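Local coordinates for conserved exported protein (Bacteroides fragilis, PDB 3CLW) that is of unproven function but probably hydrolyses O-glycosidic bonds in carbohydrates, at residues S331-H343 and T389-F401. Residues are numbered along the deposited sequence; the frame is centred on the assembly and turned at random.
Sequences SINLGLYVARIIH and TTKMLWTTANYSF
Ile342 lays its CG2 methyl over the face of the Tyr399 ring, 3.6 Å from the centroid and 10° off the ring normal, a CH-pi contact at the apolar centre of this helix pair. Helix 328-347 belongs to the TIM-barrel part expected of a family 30 glycoside hydrolase; helix 391-400 runs beside it in the same general sense, the short segments crossing at -35°. With CG2 of Ile342 anti to the backbone N, that branch is directed at the ring, while CD1 lies across Thr396, near its OG1. Toward the N-terminal ends of the two segments Met392 bends at its last torsion, chi3 -70°, and packs its SD against Val338 CG2 at 3.8 Å and its CE against Leu334 CB and CD1. Strands 427-433, 438-444 and 490-495 pack on the pair: Val491 touches both Ala339 and Thr395, and Ile443 meets Leu336 and Tyr399, so the contact lies where the barrel helix meets the C-terminal beta strands.

The two CA traces come nearest where Gly335 CA lies 4.0 Å from Met392 CA; Gly335, having no side chain, lets the backbones come this close, with Lys391 CB and Thr395 CG2 packed against that turn. Thr395 sets its CB beside the Ala339 methyl and its OG1 2.8 Å from Gly335 O. Lys391 rests its CB on Ser331 O and its CD near Ile332 CD1, then carries NZ outward to Asn472 and Thr468 O. At the polar edges, water takes over. One molecule donates to Ser331 O and accepts from Lys391 N; at the other end a second, in the plane of the His343 ring, joins His343 ND1 to Tyr399 OH at 2.7 Å from each.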
loop_
_atom_site.group_PDB
_atom_site.type_symbol
_atom_site.label_atom_id
_atom_site.label_comp_id
_atom_site.label_asym_id
_atom_site.label_seq_id
_atom_site.Cartn_x
_atom_site.Cartn_y
_atom_site.Cartn_z
ATOM N N SER A 331 -7.759 -19.176 5.744
ATOM C CA SER A 331 -6.745 -18.668 4.827
ATOM C C SER A 331 -7.303 -18.007 3.563
ATOM O O SER A 331 -6.928 -16.863 3.246
ATOM C CB SER A 331 -5.741 -19.758 4.498
ATOM O OG SER A 331 -4.861 -19.903 5.596
ATOM N N ILE A 332 -8.188 -18.713 2.856
ATOM C CA ILE A 332 -8.864 -18.154 1.683
ATOM C C ILE A 332 -9.890 -17.028 2.020
ATOM O O ILE A 332 -10.171 -16.160 1.192
ATOM C CB ILE A 332 -9.476 -19.274 0.787
ATOM C CG1 ILE A 332 -9.945 -18.749 -0.567
ATOM C CG2 ILE A 332 -10.611 -19.992 1.482
ATOM C CD1 ILE A 332 -8.811 -18.237 -1.458
ATOM N N ASN A 333 -10.460 -17.075 3.224
ATOM C CA ASN A 333 -11.363 -16.034 3.689
ATOM C C ASN A 333 -10.630 -14.699 3.797
ATOM O O ASN A 333 -11.165 -13.649 3.418
ATOM C CB ASN A 333 -11.962 -16.390 5.040
ATOM C CG ASN A 333 -13.023 -17.486 4.968
ATOM O OD1 ASN A 333 -13.547 -17.845 3.909
ATOM N ND2 ASN A 333 -13.348 -18.021 6.128
ATOM N N LEU A 334 -9.408 -14.757 4.326
ATOM C CA LEU A 334 -8.551 -13.585 4.428
ATOM C C LEU A 334 -8.163 -13.079 3.045
ATOM O O LEU A 334 -8.271 -11.867 2.779
ATOM C CB LEU A 334 -7.314 -13.895 5.246
ATOM C CG LEU A 334 -7.548 -14.135 6.739
ATOM C CD1 LEU A 334 -6.298 -14.764 7.356
ATOM C CD2 LEU A 334 -7.907 -12.819 7.416
ATOM N N GLY A 335 -7.747 -14.000 2.164
ATOM C CA GLY A 335 -7.433 -13.645 0.792
ATOM C C GLY A 335 -8.574 -12.947 0.042
ATOM O O GLY A 335 -8.359 -11.951 -0.647
ATOM N N LEU A 336 -9.794 -13.474 0.168
ATOM C CA LEU A 336 -10.964 -12.858 -0.465
ATOM C C LEU A 336 -11.420 -11.574 0.230
ATOM O O LEU A 336 -11.871 -10.667 -0.438
ATOM C CB LEU A 336 -12.132 -13.836 -0.542
ATOM C CG LEU A 336 -11.993 -15.089 -1.403
ATOM C CD1 LEU A 336 -12.987 -16.120 -0.909
ATOM C CD2 LEU A 336 -12.199 -14.805 -2.879
ATOM N N TYR A 337 -11.294 -11.491 1.555
ATOM C CA TYR A 337 -11.630 -10.268 2.296
ATOM C C TYR A 337 -10.804 -9.071 1.795
ATOM O O TYR A 337 -11.334 -7.957 1.597
ATOM C CB TYR A 337 -11.388 -10.500 3.777
ATOM C CG TYR A 337 -11.745 -9.360 4.720
ATOM C CD1 TYR A 337 -10.785 -8.431 5.110
ATOM C CD2 TYR A 337 -13.039 -9.253 5.275
ATOM C CE1 TYR A 337 -11.080 -7.416 5.982
ATOM C CE2 TYR A 337 -13.351 -8.239 6.186
ATOM C CZ TYR A 337 -12.360 -7.312 6.526
ATOM O OH TYR A 337 -12.633 -6.295 7.421
ATOM N N VAL A 338 -9.513 -9.316 1.566
ATOM C CA VAL A 338 -8.606 -8.265 1.147
ATOM C C VAL A 338 -8.790 -7.992 -0.326
ATOM O O VAL A 338 -8.772 -6.852 -0.723
ATOM C CB VAL A 338 -7.127 -8.580 1.479
ATOM C CG1 VAL A 338 -6.224 -7.465 1.016
ATOM C CG2 VAL A 338 -6.938 -8.781 2.969
ATOM N N ALA A 339 -8.979 -9.031 -1.136
ATOM C CA ALA A 339 -9.284 -8.821 -2.550
ATOM C C ALA A 339 -10.525 -7.918 -2.739
ATOM O O ALA A 339 -10.620 -7.196 -3.699
ATOM C CB ALA A 339 -9.457 -10.126 -3.268
ATOM N N ARG A 340 -11.471 -7.990 -1.814
ATOM C CA ARG A 340 -12.675 -7.147 -1.839
ATOM C C ARG A 340 -12.341 -5.676 -1.534
ATOM O O ARG A 340 -12.848 -4.766 -2.202
ATOM C CB ARG A 340 -13.711 -7.670 -0.829
ATOM C CG ARG A 340 -14.935 -6.743 -0.696
ATOM C CD ARG A 340 -16.089 -7.415 0.020
ATOM N NE ARG A 340 -15.803 -7.568 1.437
ATOM C CZ ARG A 340 -16.706 -7.980 2.314
ATOM N NH1 ARG A 340 -17.943 -8.289 1.903
ATOM N NH2 ARG A 340 -16.389 -8.077 3.596
ATOM N N ILE A 341 -11.470 -5.450 -0.550
ATOM C CA ILE A 341 -10.953 -4.114 -0.339
ATOM C C ILE A 341 -10.318 -3.591 -1.620
ATOM O O ILE A 341 -10.608 -2.455 -2.034
ATOM C CB ILE A 341 -9.929 -4.020 0.798
ATOM C CG1 ILE A 341 -10.537 -4.477 2.114
ATOM C CG2 ILE A 341 -9.456 -2.565 0.947
ATOM C CD1 ILE A 341 -9.514 -4.853 3.165
ATOM N N ILE A 342 -9.483 -4.417 -2.256
ATOM C CA ILE A 342 -8.792 -3.975 -3.456
ATOM C C ILE A 342 -9.782 -3.561 -4.551
ATOM O O ILE A 342 -9.674 -2.450 -5.112
ATOM C CB ILE A 342 -7.762 -5.010 -3.993
ATOM C CG1 ILE A 342 -6.598 -5.155 -3.005
ATOM C CG2 ILE A 342 -7.220 -4.580 -5.400
ATOM C CD1 ILE A 342 -5.619 -6.321 -3.288
ATOM N N HIS A 343 -10.734 -4.451 -4.845
ATOM C CA HIS A 343 -11.699 -4.195 -5.895
ATOM C C HIS A 343 -12.468 -2.877 -5.695
ATOM O O HIS A 343 -12.627 -2.099 -6.622
ATOM C CB HIS A 343 -12.684 -5.338 -5.989
ATOM C CG HIS A 343 -13.849 -5.039 -6.876
ATOM N ND1 HIS A 343 -13.823 -5.262 -8.234
ATOM C CD2 HIS A 343 -15.062 -4.511 -6.603
ATOM C CE1 HIS A 343 -14.978 -4.893 -8.756
ATOM N NE2 HIS A 343 -15.740 -4.428 -7.787
ATOM N N THR A 389 3.651 -18.349 2.197
ATOM C CA THR A 389 2.767 -17.420 1.482
ATOM C C THR A 389 1.337 -17.525 2.006
ATOM O O THR A 389 0.899 -18.607 2.379
ATOM C CB THR A 389 2.778 -17.618 -0.065
ATOM O OG1 THR A 389 2.238 -18.907 -0.403
ATOM C CG2 THR A 389 4.191 -17.499 -0.598
ATOM N N THR A 390 0.633 -16.394 2.098
ATOM C CA THR A 390 -0.748 -16.438 2.501
ATOM C C THR A 390 -1.601 -16.346 1.247
ATOM O O THR A 390 -1.087 -16.071 0.154
ATOM C CB THR A 390 -1.110 -15.298 3.487
ATOM O OG1 THR A 390 -1.061 -14.048 2.795
ATOM C CG2 THR A 390 -0.169 -15.271 4.683
ATOM N N LYS A 391 -2.896 -16.599 1.371
ATOM C CA LYS A 391 -3.783 -16.423 0.220
ATOM C C LYS A 391 -3.926 -14.930 -0.178
ATOM O O LYS A 391 -4.351 -14.613 -1.306
ATOM C CB LYS A 391 -5.145 -17.058 0.488
ATOM C CG LYS A 391 -5.085 -18.603 0.588
ATOM C CD LYS A 391 -4.835 -19.212 -0.793
ATOM C CE LYS A 391 -4.669 -20.726 -0.716
ATOM N NZ LYS A 391 -4.507 -21.276 -2.100
ATOM N N MET A 392 -3.584 -14.046 0.766
ATOM C CA MET A 392 -3.576 -12.617 0.578
ATOM C C MET A 392 -2.492 -12.296 -0.421
ATOM O O MET A 392 -2.669 -11.411 -1.239
ATOM C CB MET A 392 -3.362 -11.865 1.904
ATOM C CG MET A 392 -4.639 -11.784 2.803
ATOM S SD MET A 392 -4.470 -11.248 4.508
ATOM C CE MET A 392 -3.615 -12.685 5.213
ATOM N N LEU A 393 -1.378 -13.029 -0.393
ATOM C CA LEU A 393 -0.356 -12.762 -1.387
ATOM C C LEU A 393 -0.932 -13.053 -2.761
ATOM O O LEU A 393 -0.821 -12.250 -3.672
ATOM C CB LEU A 393 0.935 -13.574 -1.134
ATOM C CG LEU A 393 2.139 -13.254 -2.049
ATOM C CD1 LEU A 393 3.475 -13.603 -1.403
ATOM C CD2 LEU A 393 2.037 -14.004 -3.367
ATOM N N TRP A 394 -1.550 -14.215 -2.904
ATOM C CA TRP A 394 -2.054 -14.656 -4.201
ATOM C C TRP A 394 -3.253 -13.841 -4.741
ATOM O O TRP A 394 -3.346 -13.555 -5.944
ATOM C CB TRP A 394 -2.260 -16.177 -4.172
ATOM C CG TRP A 394 -0.944 -16.835 -3.827
ATOM C CD1 TRP A 394 -0.625 -17.508 -2.662
ATOM C CD2 TRP A 394 0.265 -16.812 -4.621
ATOM N NE1 TRP A 394 0.685 -17.934 -2.731
ATOM C CE2 TRP A 394 1.254 -17.496 -3.897
ATOM C CE3 TRP A 394 0.601 -16.262 -5.879
ATOM C CZ2 TRP A 394 2.556 -17.677 -4.392
ATOM C CZ3 TRP A 394 1.871 -16.414 -6.353
ATOM C CH2 TRP A 394 2.852 -17.114 -5.609
ATOM N N THR A 395 -4.134 -13.413 -3.858
ATOM C CA THR A 395 -5.275 -12.612 -4.307
ATOM C C THR A 395 -4.830 -11.202 -4.698
ATOM O O THR A 395 -5.399 -10.619 -5.627
ATOM C CB THR A 395 -6.414 -12.546 -3.275
ATOM O OG1 THR A 395 -5.941 -11.953 -2.060
ATOM C CG2 THR A 395 -6.958 -13.955 -2.991
ATOM N N THR A 396 -3.811 -10.674 -4.017
ATOM C CA THR A 396 -3.182 -9.408 -4.453
ATOM C C THR A 396 -2.575 -9.592 -5.840
ATOM O O THR A 396 -2.782 -8.771 -6.736
ATOM C CB THR A 396 -2.086 -8.912 -3.487
ATOM O OG1 THR A 396 -2.642 -8.734 -2.188
ATOM C CG2 THR A 396 -1.512 -7.579 -3.947
ATOM N N ALA A 397 -1.853 -10.692 -6.007
ATOM C CA ALA A 397 -1.206 -11.022 -7.280
ATOM C C ALA A 397 -2.172 -11.106 -8.461
ATOM O O ALA A 397 -1.787 -10.774 -9.560
ATOM C CB ALA A 397 -0.357 -12.330 -7.146
ATOM N N ASN A 398 -3.413 -11.548 -8.231
ATOM C CA ASN A 398 -4.451 -11.556 -9.267
ATOM C C ASN A 398 -4.509 -10.172 -9.902
ATOM O O ASN A 398 -4.695 -10.021 -11.105
ATOM C CB ASN A 398 -5.837 -11.883 -8.660
ATOM C CG ASN A 398 -6.140 -13.388 -8.643
ATOM O OD1 ASN A 398 -6.615 -13.974 -9.649
ATOM N ND2 ASN A 398 -5.886 -14.015 -7.507
ATOM N N TYR A 399 -4.353 -9.158 -9.061
ATOM C CA TYR A 399 -4.288 -7.777 -9.524
ATOM C C TYR A 399 -2.875 -7.363 -9.922
ATOM O O TYR A 399 -2.618 -7.069 -11.104
ATOM C CB TYR A 399 -4.813 -6.846 -8.443
ATOM C CG TYR A 399 -6.286 -6.958 -8.202
ATOM C CD1 TYR A 399 -7.205 -6.275 -9.013
ATOM C CD2 TYR A 399 -6.783 -7.729 -7.139
ATOM C CE1 TYR A 399 -8.594 -6.363 -8.776
ATOM C CE2 TYR A 399 -8.163 -7.814 -6.899
ATOM C CZ TYR A 399 -9.047 -7.131 -7.730
ATOM O OH TYR A 399 -10.393 -7.227 -7.484
ATOM N N SER A 400 -1.966 -7.359 -8.929
ATOM C CA SER A 400 -0.645 -6.770 -9.094
ATOM C C SER A 400 0.190 -7.339 -10.202
ATOM O O SER A 400 0.904 -6.586 -10.866
ATOM C CB SER A 400 0.144 -6.728 -7.761
ATOM O OG SER A 400 0.516 -8.018 -7.278
ATOM N N PHE A 401 0.113 -8.649 -10.427
ATOM C CA PHE A 401 0.991 -9.328 -11.432
ATOM C C PHE A 401 0.570 -8.964 -12.877
ATOM O O PHE A 401 1.400 -8.895 -13.775
ATOM C CB PHE A 401 0.974 -10.874 -11.200
ATOM C CG PHE A 401 1.924 -11.669 -12.080
ATOM C CD1 PHE A 401 3.193 -12.014 -11.631
ATOM C CD2 PHE A 401 1.525 -12.127 -13.336
ATOM C CE1 PHE A 401 4.080 -12.812 -12.436
ATOM C CE2 PHE A 401 2.405 -12.903 -14.164
ATOM C CZ PHE A 401 3.677 -13.240 -13.705
HETATM O O HOH W 1 -4.285 -16.322 3.809
HETATM O O HOH W 2 -12.026 -6.668 -9.593
#